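Local coordinates for RabGAP/TBC protein (Chlamydomonas reinhardtii, PDB 4P17) that probably acts on Rab GTPases through its all-helical TBC domain as a GTPase-activating protein of the flagellum, at residues R131-R136 / R167-A172; W75-T80 / S252-G257. All coordinates share one frame; numbering follows the deposited sequence.

Interaction 1: R131-R136 / R167-A172; sequences RAALCR and RNEEAA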
ATOM      1  N   ARG A 131      -0.079  13.047 -14.308  1.00  6.74           N
ATOM      2  CA  ARG A 131       1.323  13.337 -14.032  1.00  7.80           C
ATOM      3  C   ARG A 131       1.462  14.648 -13.242  1.00  9.03           C
ATOM      4  O   ARG A 131       2.240  14.739 -12.294  1.00  7.69           O
ATOM      5  CB  ARG A 131       2.112  13.422 -15.336  1.00  4.56           C
ATOM      6  CG  ARG A 131       2.132  12.146 -16.142  1.00  8.04           C
ATOM      7  CD  ARG A 131       2.863  11.026 -15.422  1.00  8.91           C
ATOM      8  NE  ARG A 131       2.911   9.828 -16.251  1.00 12.31           N
ATOM      9  CZ  ARG A 131       3.011   8.590 -15.795  1.00 16.26           C
ATOM     10  NH1 ARG A 131       3.098   8.352 -14.493  1.00 17.63           N
ATOM     11  NH2 ARG A 131       3.029   7.594 -16.668  1.00 13.82           N
ATOM     12  N   ALA A 132       0.683  15.659 -13.616  1.00  8.60           N
ATOM     13  CA  ALA A 132       0.843  16.979 -12.974  1.00  8.48           C
ATOM     14  C   ALA A 132       0.346  16.934 -11.557  1.00  6.77           C
ATOM     15  O   ALA A 132       0.977  17.471 -10.656  1.00  8.77           O
ATOM     16  CB  ALA A 132       0.138  18.057 -13.744  1.00  6.39           C
ATOM     17  N   ALA A 133      -0.765  16.244 -11.352  1.00  5.77           N
ATOM     18  CA  ALA A 133      -1.323  16.067 -10.015  1.00  6.52           C
ATOM     19  C   ALA A 133      -0.375  15.333  -9.097  1.00  6.80           C
ATOM     20  O   ALA A 133      -0.123  15.744  -7.976  1.00 10.67           O
ATOM     21  CB  ALA A 133      -2.644  15.314 -10.108  1.00  5.02           C
ATOM     22  N   LEU A 134       0.207  14.260  -9.608  1.00  4.59           N
ATOM     23  CA  LEU A 134       1.106  13.450  -8.816  1.00  7.03           C
ATOM     24  C   LEU A 134       2.348  14.261  -8.471  1.00  6.93           C
ATOM     25  O   LEU A 134       2.871  14.221  -7.356  1.00  8.41           O
ATOM     26  CB  LEU A 134       1.431  12.187  -9.594  1.00  5.10           C
ATOM     27  CG  LEU A 134       2.337  11.153  -8.935  1.00 16.64           C
ATOM     28  CD1 LEU A 134       1.766   9.763  -9.113  1.00 17.65           C
ATOM     29  CD2 LEU A 134       3.668  11.254  -9.564  1.00 18.09           C
ATOM     30  N   CYS A 135       2.802  15.046  -9.426  1.00  9.42           N
ATOM     31  CA  CYS A 135       3.985  15.867  -9.203  0.63 11.68           C
ATOM     32  C   CYS A 135       3.689  16.947  -8.162  1.00 14.02           C
ATOM     33  O   CYS A 135       4.512  17.211  -7.288  1.00 10.61           O
ATOM     34  CB  CYS A 135       4.470  16.491 -10.511  0.63 11.02           C
ATOM     35  SG  CYS A 135       5.317  15.322 -11.599  0.63 13.73           S
ATOM     36  N   ARG A 136       2.515  17.560  -8.248  1.00  8.75           N
ATOM     37  CA  ARG A 136       2.139  18.591  -7.285  1.00 11.49           C
ATOM     38  C   ARG A 136       2.170  18.056  -5.860  1.00  6.60           C
ATOM     39  O   ARG A 136       2.776  18.641  -4.978  1.00  9.87           O
ATOM     40  CB  ARG A 136       0.756  19.149  -7.611  1.00 11.10           C
ATOM     41  CG  ARG A 136       0.791  20.231  -8.672  1.00 12.15           C
ATOM     42  CD  ARG A 136      -0.535  21.007  -8.753  1.00 16.82           C
ATOM     43  NE  ARG A 136      -1.654  20.137  -9.067  1.00 16.44           N
ATOM     44  CZ  ARG A 136      -2.059  19.855 -10.300  1.00  9.36           C
ATOM     45  NH1 ARG A 136      -1.439  20.364 -11.357  1.00 15.41           N
ATOM     46  NH2 ARG A 136      -3.090  19.052 -10.485  1.00 18.21           N
ATOM     47  N   ARG A 167      -8.863  11.115  -7.023  1.00  7.63           N
ATOM     48  CA  ARG A 167      -8.072  12.179  -7.608  1.00  2.25           C
ATOM     49  C   ARG A 167      -7.969  13.399  -6.701  1.00  5.04           C
ATOM     50  O   ARG A 167      -7.622  14.490  -7.173  1.00 12.26           O
ATOM     51  CB  ARG A 167      -8.607  12.586  -8.974  1.00  5.51           C
ATOM     52  CG  ARG A 167      -8.683  11.399  -9.914  1.00  8.07           C
ATOM     53  CD  ARG A 167      -9.201  11.769 -11.301  1.00 11.75           C
ATOM     54  NE  ARG A 167      -9.307  10.565 -12.100  1.00 12.02           N
ATOM     55  CZ  ARG A 167      -9.749  10.517 -13.350  1.00 21.17           C
ATOM     56  NH1 ARG A 167     -10.164  11.625 -13.955  1.00 23.54           N
ATOM     57  NH2 ARG A 167      -9.780   9.351 -13.979  1.00 22.14           N
ATOM     58  N   ASN A 168      -8.221  13.206  -5.414  1.00  7.47           N
ATOM     59  CA  ASN A 168      -8.164  14.304  -4.440  1.00  9.90           C
ATOM     60  C   ASN A 168      -6.742  14.534  -3.952  1.00 15.36           C
ATOM     61  O   ASN A 168      -6.254  13.796  -3.091  1.00 11.77           O
ATOM     62  CB  ASN A 168      -9.073  14.002  -3.258  1.00 10.71           C
ATOM     63  CG  ASN A 168      -9.271  15.197  -2.363  1.00 13.75           C
ATOM     64  OD1 ASN A 168      -8.331  15.953  -2.101  1.00 12.03           O
ATOM     65  ND2 ASN A 168     -10.501  15.387  -1.891  1.00 22.29           N
ATOM     66  N   GLU A 169      -6.082  15.552  -4.502  1.00  8.51           N
ATOM     67  CA  GLU A 169      -4.659  15.763  -4.266  1.00 11.30           C
ATOM     68  C   GLU A 169      -4.358  16.179  -2.836  1.00  7.00           C
ATOM     69  O   GLU A 169      -3.362  15.750  -2.268  1.00  6.28           O
ATOM     70  CB  GLU A 169      -4.108  16.824  -5.213  1.00 19.87           C
ATOM     71  CG  GLU A 169      -4.465  16.597  -6.651  1.00 16.99           C
ATOM     72  CD  GLU A 169      -4.130  17.784  -7.500  1.00 20.99           C
ATOM     73  OE1 GLU A 169      -3.295  18.613  -7.054  1.00 26.32           O
ATOM     74  OE2 GLU A 169      -4.703  17.879  -8.603  1.00 24.64           O
ATOM     75  N   GLU A 170      -5.183  17.056  -2.264  1.00  7.10           N
ATOM     76  CA  GLU A 170      -4.912  17.490  -0.910  1.00  7.50           C
ATOM     77  C   GLU A 170      -5.104  16.318   0.050  1.00  9.37           C
ATOM     78  O   GLU A 170      -4.345  16.158   1.013  1.00  8.38           O
ATOM     79  CB  GLU A 170      -5.801  18.672  -0.497  1.00 12.75           C
ATOM     80  CG  GLU A 170      -5.628  19.011   0.962  1.00 10.08           C
ATOM     81  CD  GLU A 170      -6.151  20.378   1.356  1.00 24.51           C
ATOM     82  OE1 GLU A 170      -6.806  21.034   0.532  1.00 22.62           O
ATOM     83  OE2 GLU A 170      -5.926  20.782   2.510  1.00 21.51           O
ATOM     84  N   ALA A 171      -6.094  15.475  -0.216  1.00 10.63           N
ATOM     85  CA  ALA A 171      -6.275  14.279   0.615  1.00  7.29           C
ATOM     86  C   ALA A 171      -5.028  13.386   0.554  1.00  5.34           C
ATOM     87  O   ALA A 171      -4.546  12.863   1.550  1.00  7.52           O
ATOM     88  CB  ALA A 171      -7.494  13.509   0.167  1.00 11.82           C
ATOM     89  N   ALA A 172      -4.549  13.193  -0.640  1.00  4.54           N
ATOM     90  CA  ALA A 172      -3.370  12.365  -0.848  1.00  4.93           C
ATOM     91  C   ALA A 172      -2.165  12.953  -0.128  1.00  6.26           C
ATOM     92  O   ALA A 172      -1.408  12.240   0.513  1.00  6.98           O
ATOM     93  CB  ALA A 172      -3.123  12.207  -2.336  1.00  5.06           C
TER
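Arg136 NH2 donates to Glu169 OE2 over 2.7 Å, the shorter half of a two-pronged, side-on salt bridge that joins helix 128-144 to the first turn of helix 169-183 within the all-helical TBC fold. The other prong runs from Arg136 NE to Glu169 OE1 at 3.0 Å, so each carboxylate oxygen takes one N-H, and both bonds are nearly straight. Both oxygens lie almost in the guanidinium plane and are approached on their syn sides, yet the two flat groups are not coplanar: their planes differ by 29°, and the nitrogens stand somewhat out of the carboxylate plane.

The arginine reaches this position by folding back along its own helix. A bend at chi3 (-60°) lays the guanidinium over the backbone of the preceding turn, with Ala133 CA 3.4 Å above the plane, toward the rim. Glu169, by contrast, runs extended beyond CG and carries its carboxylate out to the arginine. With an alanine here instead of the arginine, the Glu169 carboxylate would probably lose both N-H partners and its opposite charge, and turn more freely. Tyr95, from helix 94-102, touches the side chains of both partners, while Leu162 of helix 153-164 packs on Glu169.

Just before Glu169, Asn168 occupies the N-cap of helix 169-183, its OD1 accepting from Ala171 N at 3.0 Å with the donor well above the carbonyl plane. The negative Glu169 in the first turn is also likely to suit the helix dipole. The methyl CB of Ala133 lies against the same carboxylate, 3.6 Å from Glu169 OE2.

Interaction 2: W75-T80 / S252-G257; sequences WVWMET and SLFYEG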
ATOM      1  N   TRP A  75     -13.079   8.305   3.144  1.00  5.33           N
ATOM      2  CA  TRP A  75     -13.697   8.538   4.456  1.00  6.43           C
ATOM      3  C   TRP A  75     -12.926   7.845   5.595  1.00  9.11           C
ATOM      4  O   TRP A  75     -12.538   8.461   6.603  1.00 10.23           O
ATOM      5  CB  TRP A  75     -15.165   8.059   4.433  1.00 10.12           C
ATOM      6  CG  TRP A  75     -15.909   8.313   5.700  1.00  9.18           C
ATOM      7  CD1 TRP A  75     -16.081   9.510   6.323  1.00 15.60           C
ATOM      8  CD2 TRP A  75     -16.608   7.340   6.502  1.00  7.74           C
ATOM      9  NE1 TRP A  75     -16.842   9.349   7.465  1.00 19.19           N
ATOM     10  CE2 TRP A  75     -17.171   8.025   7.595  1.00 15.08           C
ATOM     11  CE3 TRP A  75     -16.812   5.972   6.393  1.00  8.98           C
ATOM     12  CZ2 TRP A  75     -17.924   7.374   8.569  1.00 17.00           C
ATOM     13  CZ3 TRP A  75     -17.537   5.328   7.361  1.00 12.86           C
ATOM     14  CH2 TRP A  75     -18.093   6.024   8.428  1.00 12.38           C
ATOM     15  N   VAL A  76     -12.722   6.545   5.444  1.00  8.66           N
ATOM     16  CA  VAL A  76     -12.090   5.761   6.497  1.00  5.50           C
ATOM     17  C   VAL A  76     -10.590   6.012   6.617  1.00  6.93           C
ATOM     18  O   VAL A  76     -10.081   6.156   7.709  1.00  7.00           O
ATOM     19  CB  VAL A  76     -12.316   4.259   6.259  1.00  4.92           C
ATOM     20  CG1 VAL A  76     -11.660   3.430   7.342  1.00 11.51           C
ATOM     21  CG2 VAL A  76     -13.807   3.951   6.179  1.00  8.02           C
ATOM     22  N   TRP A  77      -9.866   5.989   5.500  1.00  5.20           N
ATOM     23  CA  TRP A  77      -8.429   6.181   5.578  1.00  6.77           C
ATOM     24  C   TRP A  77      -8.046   7.505   6.188  1.00  4.31           C
ATOM     25  O   TRP A  77      -7.109   7.583   6.955  1.00  7.65           O
ATOM     26  CB  TRP A  77      -7.795   6.121   4.217  1.00  1.94           C
ATOM     27  CG  TRP A  77      -7.723   4.778   3.625  1.00  3.95           C
ATOM     28  CD1 TRP A  77      -8.175   3.599   4.170  1.00  4.97           C
ATOM     29  CD2 TRP A  77      -7.165   4.447   2.350  1.00  5.21           C
ATOM     30  NE1 TRP A  77      -7.943   2.558   3.292  1.00  2.04           N
ATOM     31  CE2 TRP A  77      -7.335   3.063   2.167  1.00  3.93           C
ATOM     32  CE3 TRP A  77      -6.586   5.193   1.326  1.00  5.58           C
ATOM     33  CZ2 TRP A  77      -6.892   2.408   1.020  1.00  7.45           C
ATOM     34  CZ3 TRP A  77      -6.157   4.545   0.187  1.00  9.24           C
ATOM     35  CH2 TRP A  77      -6.303   3.159   0.043  1.00  5.42           C
ATOM     36  N   MET A  78      -8.729   8.554   5.762  1.00  4.84           N
ATOM     37  CA  MET A  78      -8.356   9.902   6.188  1.00  4.71           C
ATOM     38  C   MET A  78      -8.581  10.068   7.690  1.00 11.94           C
ATOM     39  O   MET A  78      -7.835  10.775   8.360  1.00  8.22           O
ATOM     40  CB  MET A  78      -9.119  10.952   5.417  1.00  6.16           C
ATOM     41  CG  MET A  78      -8.762  11.051   3.922  1.00 13.07           C
ATOM     42  SD  MET A  78      -7.054  11.486   3.534  1.00 12.43           S
ATOM     43  CE  MET A  78      -6.991  13.189   4.102  1.00  8.55           C
ATOM     44  N   GLU A  79      -9.581   9.381   8.222  1.00  7.76           N
ATOM     45  CA  GLU A  79      -9.818   9.403   9.671  1.00  9.98           C
ATOM     46  C   GLU A  79      -8.893   8.451  10.460  1.00  8.84           C
ATOM     47  O   GLU A  79      -8.176   8.875  11.371  1.00 11.69           O
ATOM     48  CB  GLU A  79     -11.282   9.047   9.960  1.00 17.22           C
ATOM     49  CG  GLU A  79     -11.651   9.030  11.449  1.00 20.81           C
ATOM     50  CD  GLU A  79     -11.537  10.391  12.097  1.00 28.25           C
ATOM     51  OE1 GLU A  79     -11.433  11.400  11.363  1.00 20.83           O
ATOM     52  OE2 GLU A  79     -11.537  10.452  13.343  1.00 26.12           O
ATOM     53  N   THR A  80      -8.876   7.163  10.123  1.00  8.89           N
ATOM     54  CA  THR A  80      -8.039   6.247  10.899  1.00  5.28           C
ATOM     55  C   THR A  80      -6.531   6.564  10.805  1.00  9.72           C
ATOM     56  O   THR A  80      -5.799   6.291  11.742  1.00  9.13           O
ATOM     57  CB  THR A  80      -8.247   4.770  10.467  1.00 13.82           C
ATOM     58  OG1 THR A  80      -7.897   4.606   9.092  1.00  8.78           O
ATOM     59  CG2 THR A  80      -9.669   4.350  10.632  1.00  6.48           C
ATOM     60  N   SER A 252      -5.726  -1.960   6.414  1.00  7.77           N
ATOM     61  CA  SER A 252      -5.225  -2.300   7.744  1.00  4.42           C
ATOM     62  C   SER A 252      -3.972  -1.518   8.157  1.00  8.03           C
ATOM     63  O   SER A 252      -3.784  -1.246   9.344  1.00  6.31           O
ATOM     64  CB  SER A 252      -4.975  -3.793   7.825  1.00  6.06           C
ATOM     65  OG  SER A 252      -6.250  -4.454   7.874  1.00  7.93           O
ATOM     66  N   LEU A 253      -3.123  -1.154   7.204  1.00  4.83           N
ATOM     67  CA  LEU A 253      -1.945  -0.344   7.513  1.00  5.55           C
ATOM     68  C   LEU A 253      -2.332   0.988   8.150  1.00 11.66           C
ATOM     69  O   LEU A 253      -1.695   1.460   9.107  1.00  8.71           O
ATOM     70  CB  LEU A 253      -1.121  -0.063   6.249  1.00  5.61           C
ATOM     71  CG  LEU A 253       0.080   0.886   6.394  1.00  3.80           C
ATOM     72  CD1 LEU A 253       1.129   0.295   7.350  1.00  4.65           C
ATOM     73  CD2 LEU A 253       0.711   1.236   5.049  1.00  8.28           C
ATOM     74  N   PHE A 254      -3.350   1.614   7.579  1.00  6.37           N
ATOM     75  CA  PHE A 254      -3.788   2.939   8.026  1.00  7.36           C
ATOM     76  C   PHE A 254      -4.579   2.873   9.327  1.00  8.32           C
ATOM     77  O   PHE A 254      -4.914   3.907   9.878  1.00 11.49           O
ATOM     78  CB  PHE A 254      -4.653   3.641   6.941  1.00 10.91           C
ATOM     79  CG  PHE A 254      -3.873   4.012   5.685  1.00  7.29           C
ATOM     80  CD1 PHE A 254      -2.597   4.548   5.779  1.00  9.92           C
ATOM     81  CD2 PHE A 254      -4.399   3.808   4.428  1.00  5.44           C
ATOM     82  CE1 PHE A 254      -1.875   4.864   4.641  1.00 13.73           C
ATOM     83  CE2 PHE A 254      -3.663   4.112   3.301  1.00  4.62           C
ATOM     84  CZ  PHE A 254      -2.412   4.639   3.414  1.00 12.86           C
ATOM     85  N   TYR A 255      -4.856   1.671   9.824  1.00  6.20           N
ATOM     86  CA  TYR A 255      -5.545   1.512  11.115  1.00 10.71           C
ATOM     87  C   TYR A 255      -4.685   0.839  12.193  1.00 14.52           C
ATOM     88  O   TYR A 255      -4.648   1.283  13.342  1.00 12.00           O
ATOM     89  CB  TYR A 255      -6.823   0.712  10.918  1.00 10.02           C
ATOM     90  CG  TYR A 255      -7.608   0.607  12.191  1.00 11.58           C
ATOM     91  CD1 TYR A 255      -8.453   1.629  12.585  1.00 24.23           C
ATOM     92  CD2 TYR A 255      -7.517  -0.515  12.984  1.00 13.39           C
ATOM     93  CE1 TYR A 255      -9.172   1.540  13.754  1.00 24.67           C
ATOM     94  CE2 TYR A 255      -8.235  -0.611  14.157  1.00 14.20           C
ATOM     95  CZ  TYR A 255      -9.060   0.412  14.521  1.00 18.31           C
ATOM     96  OH  TYR A 255      -9.765   0.287  15.681  1.00 28.89           O
ATOM     97  N   GLU A 256      -3.986  -0.228  11.820  1.00  9.71           N
ATOM     98  CA  GLU A 256      -3.223  -1.012  12.783  1.00 12.02           C
ATOM     99  C   GLU A 256      -1.751  -0.623  12.839  1.00 14.34           C
ATOM    100  O   GLU A 256      -1.083  -0.911  13.820  1.00 11.99           O
ATOM    101  CB  GLU A 256      -3.323  -2.504  12.436  1.00 10.36           C
ATOM    102  CG  GLU A 256      -4.722  -3.043  12.458  1.00 14.06           C
ATOM    103  CD  GLU A 256      -4.764  -4.536  12.388  1.00 17.12           C
ATOM    104  OE1 GLU A 256      -3.918  -5.211  13.022  1.00 14.75           O
ATOM    105  OE2 GLU A 256      -5.658  -5.033  11.699  1.00 13.32           O
ATOM    106  N   GLY A 257      -1.229  -0.022  11.774  1.00 10.03           N
ATOM    107  CA  GLY A 257       0.171   0.390  11.754  1.00 19.52           C
ATOM    108  C   GLY A 257       1.118  -0.543  11.001  1.00  9.08           C
ATOM    109  O   GLY A 257       0.689  -1.502  10.386  1.00  5.78           O
TER
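Phe254 turns one edge of its ring onto a face of the Trp77 indole, an edge-to-face pair that joins helix 73-80 to the C-terminal end of helix 243-256 in the helical TBC fold. The planes meet at 61°, and the Phe254 centroid is 4.8 Å from that of the five-membered indole ring. CD2 and CE2 of the phenylalanine do the touching: Phe254 CD2 comes to 3.5 Å from Trp77 CD2, and Phe254 CE2 reaches on toward Trp77 CE3. Both side chains place CG anti to the carbonyl carbon, and their rings meet between the helices. The indole is further fixed by a hydrogen bond from Trp77 NE1 to Asp251 OD1, so the helix that supplies Phe254 also holds the polar edge of its partner.

Thr80 faces helix 243-256 with both branches at work. With chi1 at 61°, OG1 sits between the backbone N and the carbonyl carbon, 3.0 Å from Val76 O in the preceding turn and 3.2 Å from Phe254 O; its one proton could serve either carbonyl. The methyl CG2 of Thr80 meets the edge of the Tyr255 ring, 3.6 Å from Tyr255 CD1.

The axes of the two short segments come within 8.9 Å and cross at 31°, running in roughly the same direction. Around them, helix 57-65 packs against Tyr255 through Leu60 and Ile64, while helix 169-183 packs against the aromatic pair, placing Leu175 against both Trp77 and Phe254 and Ile183 against Phe254.

How the interactions relate
Interactions 1 and 2 lie about 19 Å apart, centre to centre, within one TBC domain, and interaction 1 is nested in the long loop of chain that interaction 2 closes. In sequence, 75-80 comes first, then 131-136 and 167-172, and finally 252-257. Helix 169-183 links the two: its N-terminal turn takes part in interaction 1, and residues farther along it pack against the aromatic pair of interaction 2. The two also meet directly, Ala171 O lying 3.5 Å from Met78 SD in a packing contact. A peripheral, polar contact and a more central, largely apolar one thus share a helix in the same all-helical body.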